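Local coordinates for protein short-chain dehydrogenase/reductase SDR (Burkholderia phymatum, PDB 5IG2) that binds NAD and, as a member of the short-chain dehydrogenase/reductase family, probably oxidises or reduces substrates at a CH-OH group, at residues Leu86-Asn98 with Ile136-Thr149. Sequence-based numbering, arbitrary orientation.
With NAD (nicotinamide-adenine-dinucleotide), chain F.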
loop_
_atom_site.group_PDB
_atom_site.type_symbol
_atom_site.label_atom_id
_atom_site.label_comp_id
_atom_site.label_asym_id
_atom_site.label_seq_id
_atom_site.Cartn_x
_atom_site.Cartn_y
_atom_site.Cartn_z
ATOM N N LEU B 86 0.893 32.970 -50.752
ATOM C CA LEU B 86 1.801 34.018 -51.203
ATOM C C LEU B 86 1.681 35.261 -50.336
ATOM O O LEU B 86 2.684 35.932 -50.061
ATOM C CB LEU B 86 1.524 34.347 -52.670
ATOM C CG LEU B 86 1.759 33.181 -53.642
ATOM C CD1 LEU B 86 1.432 33.582 -55.073
ATOM C CD2 LEU B 86 3.191 32.674 -53.539
ATOM N N GLU B 87 0.463 35.584 -49.886
ATOM C CA GLU B 87 0.282 36.755 -49.033
ATOM C C GLU B 87 0.971 36.566 -47.680
ATOM O O GLU B 87 1.577 37.503 -47.149
ATOM C CB GLU B 87 -1.213 37.047 -48.870
ATOM C CG GLU B 87 -1.566 38.133 -47.863
ATOM C CD GLU B 87 -0.923 39.483 -48.171
ATOM O OE1 GLU B 87 -0.651 40.245 -47.212
ATOM O OE2 GLU B 87 -0.690 39.784 -49.364
ATOM N N ALA B 88 0.929 35.350 -47.125
ATOM C CA ALA B 88 1.542 35.124 -45.820
ATOM C C ALA B 88 3.052 34.941 -45.914
ATOM O O ALA B 88 3.787 35.439 -45.059
ATOM C CB ALA B 88 0.912 33.905 -45.141
ATOM N N PHE B 89 3.542 34.222 -46.923
ATOM C CA PHE B 89 4.943 33.838 -46.934
ATOM C C PHE B 89 5.684 34.144 -48.229
ATOM O O PHE B 89 6.890 33.882 -48.297
ATOM C CB PHE B 89 5.082 32.340 -46.626
ATOM C CG PHE B 89 4.511 31.939 -45.301
ATOM C CD1 PHE B 89 4.975 32.516 -44.128
ATOM C CD2 PHE B 89 3.516 30.971 -45.224
ATOM C CE1 PHE B 89 4.457 32.137 -42.899
ATOM C CE2 PHE B 89 2.988 30.593 -43.993
ATOM C CZ PHE B 89 3.464 31.173 -42.831
ATOM N N GLY B 90 5.009 34.664 -49.259
ATOM C CA GLY B 90 5.670 35.123 -50.471
ATOM C C GLY B 90 6.086 34.056 -51.469
ATOM O O GLY B 90 6.384 34.398 -52.622
ATOM N N LYS B 91 6.119 32.785 -51.072
ATOM C CA LYS B 91 6.654 31.704 -51.889
ATOM C C LYS B 91 5.858 30.443 -51.593
ATOM O O LYS B 91 5.231 30.321 -50.539
ATOM C CB LYS B 91 8.136 31.424 -51.589
ATOM C CG LYS B 91 9.080 32.621 -51.602
ATOM C CD LYS B 91 9.590 32.914 -53.003
ATOM C CE LYS B 91 10.715 33.950 -52.985
ATOM N NZ LYS B 91 11.929 33.461 -52.255
ATOM N N VAL B 92 5.903 29.496 -52.530
ATOM C CA VAL B 92 5.461 28.123 -52.297
ATOM C C VAL B 92 6.543 27.193 -52.834
ATOM O O VAL B 92 6.884 27.257 -54.020
ATOM C CB VAL B 92 4.110 27.817 -52.968
ATOM C CG1 VAL B 92 3.711 26.374 -52.688
ATOM C CG2 VAL B 92 3.036 28.779 -52.490
ATOM N N HIS B 93 7.087 26.335 -51.971
ATOM C CA HIS B 93 8.152 25.431 -52.386
ATOM C C HIS B 93 7.746 23.975 -52.414
ATOM O O HIS B 93 8.285 23.207 -53.215
ATOM C CB HIS B 93 9.364 25.574 -51.466
ATOM C CG HIS B 93 9.945 26.945 -51.468
ATOM N ND1 HIS B 93 9.743 27.835 -50.440
ATOM C CD2 HIS B 93 10.699 27.592 -52.386
ATOM C CE1 HIS B 93 10.369 28.965 -50.713
ATOM N NE2 HIS B 93 10.956 28.844 -51.890
ATOM N N LEU B 94 6.821 23.584 -51.549
ATOM C CA LEU B 94 6.378 22.205 -51.442
ATOM C C LEU B 94 4.857 22.187 -51.437
ATOM O O LEU B 94 4.233 22.903 -50.648
ATOM C CB LEU B 94 6.943 21.581 -50.163
ATOM C CG LEU B 94 6.931 20.073 -49.983
ATOM C CD1 LEU B 94 7.434 19.372 -51.235
ATOM C CD2 LEU B 94 7.789 19.724 -48.774
ATOM N N LEU B 95 4.265 21.380 -52.315
ATOM C CA LEU B 95 2.816 21.234 -52.381
ATOM C C LEU B 95 2.469 19.768 -52.210
ATOM O O LEU B 95 2.964 18.923 -52.963
ATOM C CB LEU B 95 2.253 21.752 -53.708
ATOM C CG LEU B 95 0.763 21.450 -53.940
ATOM C CD1 LEU B 95 -0.112 22.203 -52.934
ATOM C CD2 LEU B 95 0.343 21.792 -55.363
ATOM N N PHE B 96 1.615 19.471 -51.234
ATOM C CA PHE B 96 1.086 18.123 -51.022
ATOM C C PHE B 96 -0.382 18.132 -51.441
ATOM O O PHE B 96 -1.236 18.619 -50.692
ATOM C CB PHE B 96 1.215 17.692 -49.557
ATOM C CG PHE B 96 2.627 17.483 -49.086
ATOM C CD1 PHE B 96 3.374 18.535 -48.597
ATOM C CD2 PHE B 96 3.187 16.219 -49.085
ATOM C CE1 PHE B 96 4.666 18.337 -48.144
ATOM C CE2 PHE B 96 4.480 16.015 -48.635
ATOM C CZ PHE B 96 5.220 17.076 -48.160
ATOM N N ASN B 97 -0.686 17.594 -52.627
ATOM C CA ASN B 97 -2.083 17.424 -53.057
ATOM C C ASN B 97 -2.560 16.100 -52.470
ATOM O O ASN B 97 -2.469 15.040 -53.097
ATOM C CB ASN B 97 -2.226 17.446 -54.579
ATOM C CG ASN B 97 -1.870 18.797 -55.200
ATOM O OD1 ASN B 97 -2.419 19.836 -54.831
ATOM N ND2 ASN B 97 -0.954 18.777 -56.161
ATOM N N ASN B 98 -3.074 16.166 -51.253
ATOM C CA ASN B 98 -3.205 14.996 -50.402
ATOM C C ASN B 98 -4.631 14.706 -49.942
ATOM O O ASN B 98 -4.949 13.543 -49.681
ATOM C CB ASN B 98 -2.276 15.162 -49.181
ATOM C CG ASN B 98 -2.539 14.142 -48.088
ATOM O OD1 ASN B 98 -2.173 12.963 -48.205
ATOM N ND2 ASN B 98 -3.166 14.594 -47.013
ATOM N N ILE B 136 3.184 29.028 -60.441
ATOM C CA ILE B 136 3.825 29.820 -59.393
ATOM C C ILE B 136 5.228 29.294 -59.125
ATOM O O ILE B 136 6.199 30.056 -59.078
ATOM C CB ILE B 136 2.970 29.809 -58.113
ATOM C CG1 ILE B 136 1.614 30.465 -58.362
ATOM C CG2 ILE B 136 3.700 30.495 -56.974
ATOM C CD1 ILE B 136 0.604 30.178 -57.262
ATOM N N MET B 137 5.354 27.974 -58.960
ATOM C CA MET B 137 6.655 27.386 -58.664
ATOM C C MET B 137 7.626 27.574 -59.820
ATOM O O MET B 137 8.806 27.869 -59.601
ATOM C CB MET B 137 6.499 25.907 -58.341
ATOM C CG MET B 137 5.747 25.637 -57.067
ATOM S SD MET B 137 5.434 23.874 -56.907
ATOM C CE MET B 137 4.954 23.801 -55.176
ATOM N N LEU B 138 7.157 27.392 -61.056
ATOM C CA LEU B 138 8.036 27.575 -62.207
ATOM C C LEU B 138 8.538 29.016 -62.299
ATOM O O LEU B 138 9.693 29.257 -62.666
ATOM C CB LEU B 138 7.308 27.170 -63.489
ATOM C CG LEU B 138 7.004 25.675 -63.608
ATOM C CD1 LEU B 138 5.993 25.404 -64.705
ATOM C CD2 LEU B 138 8.289 24.910 -63.866
ATOM N N GLY B 139 7.689 29.987 -61.962
ATOM C CA GLY B 139 8.092 31.380 -62.056
ATOM C C GLY B 139 9.070 31.834 -60.992
ATOM O O GLY B 139 9.676 32.901 -61.149
ATOM N N GLN B 140 9.247 31.056 -59.924
ATOM C CA GLN B 140 10.117 31.473 -58.829
ATOM C C GLN B 140 11.603 31.265 -59.115
ATOM O O GLN B 140 12.433 31.898 -58.453
ATOM C CB GLN B 140 9.727 30.733 -57.541
ATOM C CG GLN B 140 8.413 31.215 -56.939
ATOM C CD GLN B 140 7.928 30.360 -55.775
ATOM O OE1 GLN B 140 7.003 30.740 -55.062
ATOM N NE2 GLN B 140 8.534 29.191 -55.595
ATOM N N ASN B 141 11.961 30.412 -60.080
ATOM C CA ASN B 141 13.360 30.055 -60.344
ATOM C C ASN B 141 14.032 29.477 -59.101
ATOM O O ASN B 141 15.198 29.754 -58.813
ATOM C CB ASN B 141 14.154 31.245 -60.880
ATOM C CG ASN B 141 13.657 31.706 -62.216
ATOM O OD1 ASN B 141 13.086 30.926 -62.974
ATOM N ND2 ASN B 141 13.865 32.979 -62.519
ATOM N N GLU B 142 13.289 28.671 -58.355
ATOM C CA GLU B 142 13.796 28.040 -57.151
ATOM C C GLU B 142 13.428 26.568 -57.181
ATOM O O GLU B 142 12.487 26.159 -57.865
ATOM C CB GLU B 142 13.219 28.673 -55.882
ATOM C CG GLU B 142 13.708 30.062 -55.596
ATOM C CD GLU B 142 13.134 30.608 -54.307
ATOM O OE1 GLU B 142 12.552 31.714 -54.347
ATOM O OE2 GLU B 142 13.256 29.930 -53.261
ATOM N N ALA B 143 14.186 25.779 -56.424
ATOM C CA ALA B 143 13.820 24.386 -56.207
ATOM C C ALA B 143 12.423 24.311 -55.607
ATOM O O ALA B 143 12.104 25.021 -54.646
ATOM C CB ALA B 143 14.832 23.705 -55.287
ATOM N N ALA B 144 11.580 23.467 -56.194
ATOM C CA ALA B 144 10.233 23.254 -55.689
ATOM C C ALA B 144 9.813 21.844 -56.061
ATOM O O ALA B 144 10.414 21.210 -56.933
ATOM C CB ALA B 144 9.245 24.291 -56.239
ATOM N N HIS B 145 8.769 21.352 -55.392
ATOM C CA HIS B 145 8.382 19.955 -55.551
ATOM C C HIS B 145 6.905 19.794 -55.212
ATOM O O HIS B 145 6.419 20.363 -54.227
ATOM C CB HIS B 145 9.245 19.050 -54.654
ATOM C CG HIS B 145 9.447 17.665 -55.185
ATOM N ND1 HIS B 145 10.376 17.368 -56.158
ATOM C CD2 HIS B 145 8.853 16.491 -54.860
ATOM C CE1 HIS B 145 10.343 16.072 -56.414
ATOM N NE2 HIS B 145 9.424 15.517 -55.643
ATOM N N ILE B 146 6.209 19.003 -56.026
ATOM C CA ILE B 146 4.796 18.685 -55.849
ATOM C C ILE B 146 4.663 17.197 -55.545
ATOM O O ILE B 146 5.160 16.356 -56.307
ATOM C CB ILE B 146 3.990 19.044 -57.106
ATOM C CG1 ILE B 146 4.077 20.554 -57.374
ATOM C CG2 ILE B 146 2.549 18.498 -56.987
ATOM C CD1 ILE B 146 3.566 20.956 -58.736
ATOM N N VAL B 147 3.978 16.868 -54.450
ATOM C CA VAL B 147 3.721 15.485 -54.070
ATOM C C VAL B 147 2.225 15.239 -54.128
ATOM O O VAL B 147 1.450 15.917 -53.433
ATOM C CB VAL B 147 4.251 15.160 -52.673
ATOM C CG1 VAL B 147 3.910 13.728 -52.352
ATOM C CG2 VAL B 147 5.756 15.412 -52.594
ATOM N N ASN B 148 1.823 14.258 -54.932
ATOM C CA ASN B 148 0.429 13.844 -55.042
ATOM C C ASN B 148 0.238 12.517 -54.324
ATOM O O ASN B 148 0.971 11.555 -54.584
ATOM C CB ASN B 148 0.011 13.711 -56.512
ATOM C CG ASN B 148 0.055 15.032 -57.244
ATOM O OD1 ASN B 148 -0.037 16.102 -56.627
ATOM N ND2 ASN B 148 0.196 14.972 -58.564
ATOM N N THR B 149 -0.748 12.460 -53.428
ATOM C CA THR B 149 -1.065 11.216 -52.732
ATOM C C THR B 149 -2.014 10.389 -53.587
ATOM O O THR B 149 -3.173 10.770 -53.787
ATOM C CB THR B 149 -1.694 11.468 -51.367
ATOM O OG1 THR B 149 -0.860 12.348 -50.608
ATOM C CG2 THR B 149 -1.850 10.127 -50.632
HETATM P PA NAD F . -8.041 11.433 -43.467
HETATM O O1A NAD F . -9.516 11.328 -43.484
HETATM O O2A NAD F . -7.424 11.220 -42.076
HETATM O O5B NAD F . -7.494 12.805 -44.063
HETATM C C5B NAD F . -7.992 13.318 -45.313
HETATM C C4B NAD F . -8.414 14.740 -45.066
HETATM O O4B NAD F . -8.891 15.317 -46.301
HETATM C C3B NAD F . -9.533 14.931 -44.027
HETATM O O3B NAD F . -9.135 15.819 -42.990
HETATM C C2B NAD F . -10.689 15.529 -44.845
HETATM O O2B NAD F . -11.447 16.479 -44.105
HETATM C C1B NAD F . -9.931 16.212 -45.974
HETATM N N9A NAD F . -10.730 16.469 -47.165
HETATM C C8A NAD F . -11.673 15.651 -47.730
HETATM N N7A NAD F . -12.321 16.195 -48.732
HETATM C C5A NAD F . -11.760 17.458 -48.839
HETATM C C6A NAD F . -12.015 18.539 -49.702
HETATM N N6A NAD F . -13.003 18.552 -50.602
HETATM N N1A NAD F . -11.247 19.643 -49.571
HETATM C C2A NAD F . -10.302 19.661 -48.624
HETATM N N3A NAD F . -9.987 18.713 -47.733
HETATM C C4A NAD F . -10.763 17.633 -47.892
HETATM O O3 NAD F . -7.419 10.368 -44.470
HETATM P PN NAD F . -5.929 10.142 -45.002
HETATM O O1N NAD F . -4.976 10.965 -44.215
HETATM O O2N NAD F . -5.725 8.678 -45.076
HETATM O O5D NAD F . -6.092 10.721 -46.475
HETATM C C5D NAD F . -5.009 11.410 -47.138
HETATM C C4D NAD F . -4.816 10.782 -48.497
HETATM O O4D NAD F . -4.217 9.470 -48.365
HETATM C C3D NAD F . -6.092 10.589 -49.325
HETATM O O3D NAD F . -5.852 10.987 -50.669
HETATM C C2D NAD F . -6.311 9.076 -49.266
HETATM O O2D NAD F . -7.031 8.624 -50.406
HETATM C C1D NAD F . -4.862 8.613 -49.263
HETATM N N1N NAD F . -4.599 7.159 -48.822
HETATM C C2N NAD F . -4.958 6.782 -47.581
HETATM C C3N NAD F . -4.696 5.496 -47.145
HETATM C C7N NAD F . -4.921 5.045 -45.735
HETATM O O7N NAD F . -4.987 3.830 -45.491
HETATM N N7N NAD F . -5.158 5.967 -44.817
HETATM C C4N NAD F . -4.049 4.620 -48.009
HETATM C C5N NAD F . -3.675 5.042 -49.273
HETATM C C6N NAD F . -3.966 6.323 -49.669
HETATM O O HOH W 1 6.316 33.309 -55.162
#
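Strands 94-97 and 144-149 run parallel, 13° apart and 4.7 Å at closest approach, as adjacent strands of the Rossmann-fold sheet. L94 pairs with H145, L95 with I146, F96 with V147 and N97 with N148; a ladder of backbone hydrogen bonds begins with H145 N to H93 O and ends with T149 N to N97 O. L94, F96, H145 and V147 share one face, where F96 CD2 lies 3.9 Å from V147 CB and I253 of helix 242-254 packs on L94, F96 and V147. Across the other face M137, its chain straight past CG (chi2 172°, chi3 166°), reaches in from the end of helix 112-140 and sets CE against V92 CG1 and L95 CB.

Before the strands, the amide of Q140 grips the backbone of V92 twice: OE1 accepts from V92 N in the carbonyl plane, while NE2 donates to V92 O from above its plane. A water bridges the same OE1 to G90 O. E142 divides its carboxylate, OE1 meeting K91 NZ at 2.8 Å through its syn lone pair and OE2 taking H93 NE2 from above the carboxylate plane; H93 ND1 accepts from V16 N. N97 ND2 donates to N148 OD1 (2.9 Å), and N148 ND2 is hydrogen-bonded to T175 OG1.

At the C-terminal strand ends, T149 OG1 donates to N98 OD1 at 2.8 Å, on a lone pair. NAD lies against both segments: its O3D donates to N98 O, and T149 CG2 touches its ribose O4D at 3.3 Å.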